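Local coordinates for protein S12 family peptidase (Streptomyces sp. 82F2, PDB 3WWX) that hydrolyses amide bonds with D-stereospecificity, probably through the serine-nucleophile chemistry of S12 peptidases and their beta-lactamase relatives, at residues A[192-197]-A[244-249]; A[27-32]-A[320-325]. All blocks are in the same frame, centred on the assembly; numbering follows the deposited sequence.

Contact 1. Residues A[192-197]-A[244-249]; sequences LRATTV and SRDLQT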
ATOM      1  N   LEU A 192     -14.033 -10.238   2.915  1.00 13.66           N
ATOM      2  CA  LEU A 192     -12.630 -10.475   2.529  1.00 13.23           C
ATOM      3  C   LEU A 192     -11.972 -11.488   3.462  1.00 13.72           C
ATOM      4  O   LEU A 192     -11.209 -11.128   4.379  1.00 13.91           O
ATOM      5  CB  LEU A 192     -11.840  -9.176   2.529  1.00 12.00           C
ATOM      6  CG  LEU A 192     -12.422  -8.043   1.689  1.00 10.80           C
ATOM      7  CD1 LEU A 192     -11.468  -6.884   1.677  1.00 14.53           C
ATOM      8  CD2 LEU A 192     -12.704  -8.493   0.249  1.00 11.14           C
ATOM      9  N   ARG A 193     -12.274 -12.757   3.205  1.00 15.88           N
ATOM     10  CA  ARG A 193     -11.942 -13.837   4.112  1.00 16.32           C
ATOM     11  C   ARG A 193     -10.457 -14.191   4.155  1.00 15.28           C
ATOM     12  O   ARG A 193     -10.041 -14.954   5.018  1.00 19.78           O
ATOM     13  CB  ARG A 193     -12.769 -15.073   3.745  1.00 20.13           C
ATOM     14  CG  ARG A 193     -14.244 -14.895   4.080  1.00 30.21           C
ATOM     15  CD  ARG A 193     -15.136 -15.985   3.508  1.00 43.34           C
ATOM     16  NE  ARG A 193     -16.473 -15.453   3.238  1.00 52.65           N
ATOM     17  CZ  ARG A 193     -17.534 -16.186   2.920  1.00 55.89           C
ATOM     18  NH1 ARG A 193     -17.437 -17.508   2.835  1.00 66.23           N
ATOM     19  NH2 ARG A 193     -18.701 -15.592   2.695  1.00 48.16           N
ATOM     20  N   ALA A 194      -9.662 -13.651   3.227  1.00 12.68           N
ATOM     21  CA  ALA A 194      -8.225 -13.911   3.198  1.00 11.41           C
ATOM     22  C   ALA A 194      -7.427 -12.665   3.607  1.00 11.66           C
ATOM     23  O   ALA A 194      -6.205 -12.636   3.451  1.00 12.02           O
ATOM     24  CB  ALA A 194      -7.796 -14.342   1.797  1.00 11.72           C
ATOM     25  N   THR A 195      -8.111 -11.662   4.140  1.00 10.78           N
ATOM     26  CA  THR A 195      -7.510 -10.358   4.417  1.00 10.13           C
ATOM     27  C   THR A 195      -7.481 -10.061   5.907  1.00 12.23           C
ATOM     28  O   THR A 195      -8.514 -10.164   6.584  1.00 12.39           O
ATOM     29  CB  THR A 195      -8.294  -9.257   3.683  1.00 10.25           C
ATOM     30  OG1 THR A 195      -8.288  -9.550   2.284  1.00  9.32           O
ATOM     31  CG2 THR A 195      -7.636  -7.908   3.854  1.00 11.61           C
ATOM     32  N   THR A 196      -6.296  -9.708   6.411  1.00 10.73           N
ATOM     33  CA  THR A 196      -6.114  -9.479   7.831  1.00 11.06           C
ATOM     34  C   THR A 196      -5.225  -8.271   8.109  1.00 12.46           C
ATOM     35  O   THR A 196      -4.454  -7.807   7.250  1.00 10.54           O
ATOM     36  CB  THR A 196      -5.516 -10.710   8.537  1.00 13.92           C
ATOM     37  OG1 THR A 196      -4.257 -11.026   7.951  1.00 15.85           O
ATOM     38  CG2 THR A 196      -6.425 -11.924   8.423  1.00 16.25           C
ATOM     39  N   VAL A 197      -5.402  -7.730   9.312  1.00 11.72           N
ATOM     40  CA  VAL A 197      -4.607  -6.635   9.852  1.00 11.64           C
ATOM     41  C   VAL A 197      -3.885  -7.262  11.040  1.00 11.54           C
ATOM     42  O   VAL A 197      -4.445  -7.359  12.137  1.00 13.09           O
ATOM     43  CB  VAL A 197      -5.499  -5.461  10.318  1.00 11.48           C
ATOM     44  CG1 VAL A 197      -4.668  -4.273  10.694  1.00 12.59           C
ATOM     45  CG2 VAL A 197      -6.507  -5.089   9.231  1.00 14.45           C
ATOM     46  N   SER A 244      -4.799 -12.515  -3.917  1.00  9.87           N
ATOM     47  CA  SER A 244      -5.021 -11.839  -5.188  1.00  9.22           C
ATOM     48  C   SER A 244      -6.498 -11.742  -5.550  1.00 10.81           C
ATOM     49  O   SER A 244      -6.837 -10.983  -6.433  1.00 12.62           O
ATOM     50  CB  SER A 244      -4.283 -12.562  -6.303  1.00 10.09           C
ATOM     51  OG  SER A 244      -2.896 -12.702  -6.005  1.00 11.32           O
ATOM     52  N   ARG A 245      -7.338 -12.512  -4.877  1.00 10.41           N
ATOM     53  CA  ARG A 245      -8.791 -12.424  -5.048  1.00 10.84           C
ATOM     54  C   ARG A 245      -9.368 -11.256  -4.245  1.00  9.28           C
ATOM     55  O   ARG A 245     -10.034 -10.368  -4.795  1.00 11.06           O
ATOM     56  CB  ARG A 245      -9.453 -13.718  -4.605  1.00 10.03           C
ATOM     57  CG  ARG A 245     -10.953 -13.768  -4.841  1.00 13.02           C
ATOM     58  CD  ARG A 245     -11.563 -15.065  -4.385  1.00 19.67           C
ATOM     59  NE  ARG A 245     -12.981 -15.117  -4.746  1.00 21.93           N
ATOM     60  CZ  ARG A 245     -13.770 -16.168  -4.544  1.00 38.73           C
ATOM     61  NH1 ARG A 245     -13.286 -17.271  -3.985  1.00 32.99           N
ATOM     62  NH2 ARG A 245     -15.047 -16.118  -4.903  1.00 39.62           N
ATOM     63  N   ASP A 246      -9.090 -11.231  -2.944  1.00  9.85           N
ATOM     64  CA  ASP A 246      -9.632 -10.199  -2.079  1.00 10.94           C
ATOM     65  C   ASP A 246      -9.173  -8.815  -2.521  1.00  9.49           C
ATOM     66  O   ASP A 246      -9.912  -7.854  -2.410  1.00 10.21           O
ATOM     67  CB  ASP A 246      -9.178 -10.413  -0.640  1.00  9.49           C
ATOM     68  CG  ASP A 246      -9.980 -11.481   0.097  1.00 10.97           C
ATOM     69  OD1 ASP A 246     -10.783 -12.215  -0.527  1.00 12.22           O
ATOM     70  OD2 ASP A 246      -9.769 -11.593   1.332  1.00 11.37           O
ATOM     71  N   LEU A 247      -7.931  -8.697  -2.988  1.00  9.17           N
ATOM     72  CA  LEU A 247      -7.472  -7.371  -3.397  1.00  9.00           C
ATOM     73  C   LEU A 247      -8.299  -6.845  -4.565  1.00  9.47           C
ATOM     74  O   LEU A 247      -8.621  -5.656  -4.618  1.00  9.58           O
ATOM     75  CB  LEU A 247      -5.983  -7.350  -3.726  1.00  8.75           C
ATOM     76  CG  LEU A 247      -5.049  -7.436  -2.523  1.00  9.80           C
ATOM     77  CD1 LEU A 247      -3.623  -7.465  -3.036  1.00 10.57           C
ATOM     78  CD2 LEU A 247      -5.248  -6.296  -1.547  1.00 10.07           C
ATOM     79  N   GLN A 248      -8.647  -7.738  -5.489  1.00 10.27           N
ATOM     80  CA  GLN A 248      -9.524  -7.339  -6.586  1.00 11.31           C
ATOM     81  C   GLN A 248     -10.913  -6.971  -6.071  1.00  9.70           C
ATOM     82  O   GLN A 248     -11.483  -5.948  -6.465  1.00  9.87           O
ATOM     83  CB  GLN A 248      -9.657  -8.447  -7.618  1.00 10.84           C
ATOM     84  CG  GLN A 248      -8.411  -8.735  -8.392  1.00 10.63           C
ATOM     85  CD  GLN A 248      -8.669  -9.844  -9.358  1.00 12.05           C
ATOM     86  OE1 GLN A 248      -9.225  -9.617 -10.441  1.00 12.68           O
ATOM     87  NE2 GLN A 248      -8.373 -11.058  -8.948  1.00 11.22           N
ATOM     88  N   THR A 249     -11.468  -7.788  -5.184  1.00  8.80           N
ATOM     89  CA  THR A 249     -12.791  -7.480  -4.626  1.00 11.09           C
ATOM     90  C   THR A 249     -12.823  -6.068  -4.031  1.00  9.61           C
ATOM     91  O   THR A 249     -13.751  -5.274  -4.247  1.00 11.31           O
ATOM     92  CB  THR A 249     -13.161  -8.507  -3.557  1.00 11.65           C
ATOM     93  OG1 THR A 249     -13.144  -9.804  -4.168  1.00 12.95           O
ATOM     94  CG2 THR A 249     -14.536  -8.209  -2.956  1.00 13.56           C
TER
HETATM   95  O   HOH W   1     -12.611 -14.075   0.466  1.00 23.10           O
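Asp246 reaches from helix 244-255 into the type I turn Leu192-Thr195 and places a single carboxylate oxygen, OD2, at the centre of the contact. Ala194 N donates to OD2 at 2.8 Å, approaching on the syn side but 22° out of the carboxylate plane, with the N-H angle bent to 146°. The hydroxyl of Thr195 takes the anti lone pair: OG1 donates to Asp246 OD2 at 2.7 Å. Two bonds thus grip one buried oxygen and fix the rotation of the carboxylate. At the other oxygen, a water that accepts from Arg193 N lies 2.8 Å from Asp246 OD1 and probably bridges the two. In this beta-lactamase-type fold the contact ties the loop after helix 178-187 to helix 244-255, which packs on strand 24-31 of the main sheet. Leu192 supplies the apolar part. With its CG anti to the carbonyl carbon (chi1 -54°), the side chain runs past Asp246, and CD2 lies 3.7 Å from Thr249 CG2, one helical turn further on. Leu192 CB and Ala194 CB also pack against OD2, each 3.4 Å from it. Within the turn, Thr195 N bonds back to Leu192 O at 3.2 Å. Farther out, Ser242 OG is hydrogen-bonded to Thr195 OG1, while Asp243 OD1 accepts from Asp246 N.

Contact 2. Residues A[27-32]-A[320-325]; sequences AQARDG and HSLAGN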
ATOM      1  N   ALA A  27      -0.683 -14.096  -9.890  1.00 12.41           N
ATOM      2  CA  ALA A  27      -1.621 -13.016 -10.188  1.00 11.59           C
ATOM      3  C   ALA A  27      -2.989 -13.600 -10.427  1.00 13.17           C
ATOM      4  O   ALA A  27      -3.134 -14.784 -10.767  1.00 11.82           O
ATOM      5  CB  ALA A  27      -1.175 -12.196 -11.397  1.00 12.09           C
ATOM      6  N   GLN A  28      -3.996 -12.780 -10.166  1.00 11.70           N
ATOM      7  CA  GLN A  28      -5.351 -13.067 -10.584  1.00 11.04           C
ATOM      8  C   GLN A  28      -5.895 -11.844 -11.276  1.00 10.58           C
ATOM      9  O   GLN A  28      -5.477 -10.723 -10.993  1.00 10.47           O
ATOM     10  CB  GLN A  28      -6.242 -13.427  -9.406  1.00 11.04           C
ATOM     11  CG  GLN A  28      -5.892 -14.742  -8.730  1.00 10.47           C
ATOM     12  CD  GLN A  28      -6.796 -15.036  -7.544  1.00 10.68           C
ATOM     13  OE1 GLN A  28      -7.933 -14.553  -7.483  1.00 12.45           O
ATOM     14  NE2 GLN A  28      -6.307 -15.823  -6.590  1.00 12.75           N
ATOM     15  N   ALA A  29      -6.854 -12.059 -12.175  1.00 11.33           N
ATOM     16  CA  ALA A  29      -7.435 -10.959 -12.930  1.00 10.31           C
ATOM     17  C   ALA A  29      -8.872 -11.281 -13.257  1.00 12.91           C
ATOM     18  O   ALA A  29      -9.280 -12.438 -13.253  1.00 13.72           O
ATOM     19  CB  ALA A  29      -6.650 -10.711 -14.208  1.00 12.83           C
ATOM     20  N   ARG A  30      -9.640 -10.248 -13.528  1.00 11.08           N
ATOM     21  CA  ARG A  30     -11.038 -10.423 -13.907  1.00 10.42           C
ATOM     22  C   ARG A  30     -11.388  -9.286 -14.839  1.00  9.89           C
ATOM     23  O   ARG A  30     -11.514  -8.130 -14.429  1.00 10.63           O
ATOM     24  CB  ARG A  30     -11.938 -10.464 -12.662  1.00 12.81           C
ATOM     25  CG  ARG A  30     -13.391 -10.743 -12.942  1.00 14.89           C
ATOM     26  CD  ARG A  30     -14.098 -10.984 -11.610  1.00 20.94           C
ATOM     27  NE  ARG A  30     -15.498 -11.315 -11.782  1.00 29.39           N
ATOM     28  CZ  ARG A  30     -16.505 -10.688 -11.185  1.00 26.54           C
ATOM     29  NH1 ARG A  30     -16.286  -9.685 -10.346  1.00 22.32           N
ATOM     30  NH2 ARG A  30     -17.747 -11.084 -11.428  1.00 30.16           N
ATOM     31  N   ASP A  31     -11.524  -9.636 -16.116  1.00 12.46           N
ATOM     32  CA  ASP A  31     -11.785  -8.670 -17.176  1.00 14.55           C
ATOM     33  C   ASP A  31     -13.281  -8.732 -17.501  1.00 14.03           C
ATOM     34  O   ASP A  31     -13.745  -9.609 -18.218  1.00 14.61           O
ATOM     35  CB  ASP A  31     -10.883  -8.983 -18.369  1.00 12.69           C
ATOM     36  CG  ASP A  31     -10.922  -7.911 -19.435  1.00 14.37           C
ATOM     37  OD1 ASP A  31     -12.021  -7.367 -19.667  1.00 14.98           O
ATOM     38  OD2 ASP A  31      -9.862  -7.595 -20.044  1.00 13.04           O
ATOM     39  N   GLY A  32     -14.029  -7.796 -16.932  1.00 11.74           N
ATOM     40  CA  GLY A  32     -15.484  -7.803 -17.038  1.00 15.28           C
ATOM     41  C   GLY A  32     -16.048  -8.799 -16.032  1.00 15.78           C
ATOM     42  O   GLY A  32     -16.598  -8.394 -15.000  1.00 18.01           O
ATOM     43  N   HIS A 320     -12.518  -4.081 -14.709  1.00 11.53           N
ATOM     44  CA  HIS A 320     -11.391  -4.923 -15.079  1.00 10.41           C
ATOM     45  C   HIS A 320     -10.346  -4.768 -13.978  1.00 11.45           C
ATOM     46  O   HIS A 320      -9.840  -3.674 -13.764  1.00 11.54           O
ATOM     47  CB  HIS A 320     -10.814  -4.489 -16.427  1.00 10.91           C
ATOM     48  CG  HIS A 320      -9.663  -5.324 -16.899  1.00 10.53           C
ATOM     49  ND1 HIS A 320      -8.959  -5.036 -18.051  1.00 11.91           N
ATOM     50  CD2 HIS A 320      -9.100  -6.441 -16.380  1.00 12.17           C
ATOM     51  CE1 HIS A 320      -8.004  -5.930 -18.209  1.00 11.91           C
ATOM     52  NE2 HIS A 320      -8.065  -6.794 -17.214  1.00 11.90           N
ATOM     53  N   SER A 321     -10.061  -5.868 -13.288  1.00 10.39           N
ATOM     54  CA  SER A 321      -9.128  -5.860 -12.157  1.00  9.68           C
ATOM     55  C   SER A 321      -7.977  -6.854 -12.314  1.00 10.23           C
ATOM     56  O   SER A 321      -8.060  -7.835 -13.064  1.00 11.23           O
ATOM     57  CB  SER A 321      -9.890  -6.170 -10.873  1.00 10.20           C
ATOM     58  OG  SER A 321     -10.569  -7.398 -10.968  1.00 11.89           O
ATOM     59  N   LEU A 322      -6.926  -6.588 -11.534  1.00  9.51           N
ATOM     60  CA  LEU A 322      -5.723  -7.404 -11.492  1.00 10.69           C
ATOM     61  C   LEU A 322      -5.096  -7.250 -10.116  1.00  9.43           C
ATOM     62  O   LEU A 322      -5.057  -6.149  -9.579  1.00 10.77           O
ATOM     63  CB  LEU A 322      -4.745  -6.908 -12.546  1.00 10.41           C
ATOM     64  CG  LEU A 322      -3.299  -7.452 -12.517  1.00 11.05           C
ATOM     65  CD1 LEU A 322      -3.230  -8.916 -12.899  1.00 12.55           C
ATOM     66  CD2 LEU A 322      -2.381  -6.605 -13.430  1.00 11.06           C
ATOM     67  N   ALA A 323      -4.572  -8.332  -9.560  1.00  9.60           N
ATOM     68  CA  ALA A 323      -3.743  -8.226  -8.347  1.00  9.67           C
ATOM     69  C   ALA A 323      -2.746  -9.349  -8.369  1.00 10.79           C
ATOM     70  O   ALA A 323      -2.995 -10.398  -8.950  1.00 11.16           O
ATOM     71  CB  ALA A 323      -4.596  -8.287  -7.083  1.00 10.17           C
ATOM     72  N   GLY A 324      -1.600  -9.144  -7.742  1.00 10.23           N
ATOM     73  CA  GLY A 324      -0.600 -10.199  -7.716  1.00  9.49           C
ATOM     74  C   GLY A 324       0.584  -9.881  -6.843  1.00  9.58           C
ATOM     75  O   GLY A 324       0.660  -8.822  -6.226  1.00  9.66           O
ATOM     76  N   ASN A 325       1.547 -10.799  -6.850  1.00  9.97           N
ATOM     77  CA  ASN A 325       2.670 -10.735  -5.921  1.00 10.32           C
ATOM     78  C   ASN A 325       3.893 -11.461  -6.450  1.00 10.11           C
ATOM     79  O   ASN A 325       3.772 -12.557  -7.031  1.00 10.67           O
ATOM     80  CB  ASN A 325       2.261 -11.335  -4.567  1.00  9.22           C
ATOM     81  CG  ASN A 325       3.358 -11.209  -3.514  1.00 10.21           C
ATOM     82  OD1 ASN A 325       4.072 -12.169  -3.204  1.00  9.77           O
ATOM     83  ND2 ASN A 325       3.511 -10.015  -2.960  1.00  9.27           N
TER
HETATM   84  O   HOH W   2      -9.824  -4.811 -20.611  1.00 11.97           O
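His320 meets Asp31 at one end of an antiparallel strand pair, its imidazole stacked on the carboxylate with the two planes 28° apart. Asp31 OD2 sits over one ring face, displaced toward the rim, 3.1 Å from His320 CE1. Beside it Asp31 CB makes a CH-pi contact, 3.9 Å from the centroid of the His320 ring. As a non-hydrogen-bonded pair they emerge on one face, and with both CG atoms anti to the backbone N (chi1 -171° and -179°) the carboxylate comes over the ring. A water donates to Asp31 OD2 and bonds weakly with His320 ND1, whereas His320 NE2 is bonded to Glu341. Ala27 shares this face at the far end, its CA only 3.9 Å from Gly324 CA. Ala27 CA also makes a CA-H...O contact of 3.2 Å with Ala323 O. Leu322 CD1 packs against two methyls, 4.2 Å from Ala27 CB and 4.1 Å from Ala29 CB. Ser321 lies on the other face, its OG 3.8 Å from Arg30 CB and hydrogen-bonded to Gln248 and Arg252. The hydrogen-bonded pairs Arg30-Ser321 and Gln28-Ala323 join the backbones. The strands lie near one side of the main antiparallel sheet of the beta-lactamase-type fold, between 36-41 and 308-315; helix 334-343 covers the Ala29-Leu322 face, and helix 244-255 packs against Gln28 and Arg30.

In the fold
The centres of contacts 1 and 2 lie about 12 Å apart, and Gln248 of helix 244-255 joins them directly: OE1 reaches Ser321 OG at 2.6 Å, while NE2 packs on Gln28 CB. Along the chain contact 1 is nested within contact 2: strand 24-31 comes first, then the turn 192-197 and the helix, and strand 320-326 closes the loop. Strands from near the two ends of the chain, their segments 288 residues apart, thus pair in one sheet, and the helix between them rests on that sheet and carries the loop 192-197 on Asp246. Gly324 is about 12 Å from the bound octane 1,8-diamine, and no residue of contact 2 is among those lining its pocket.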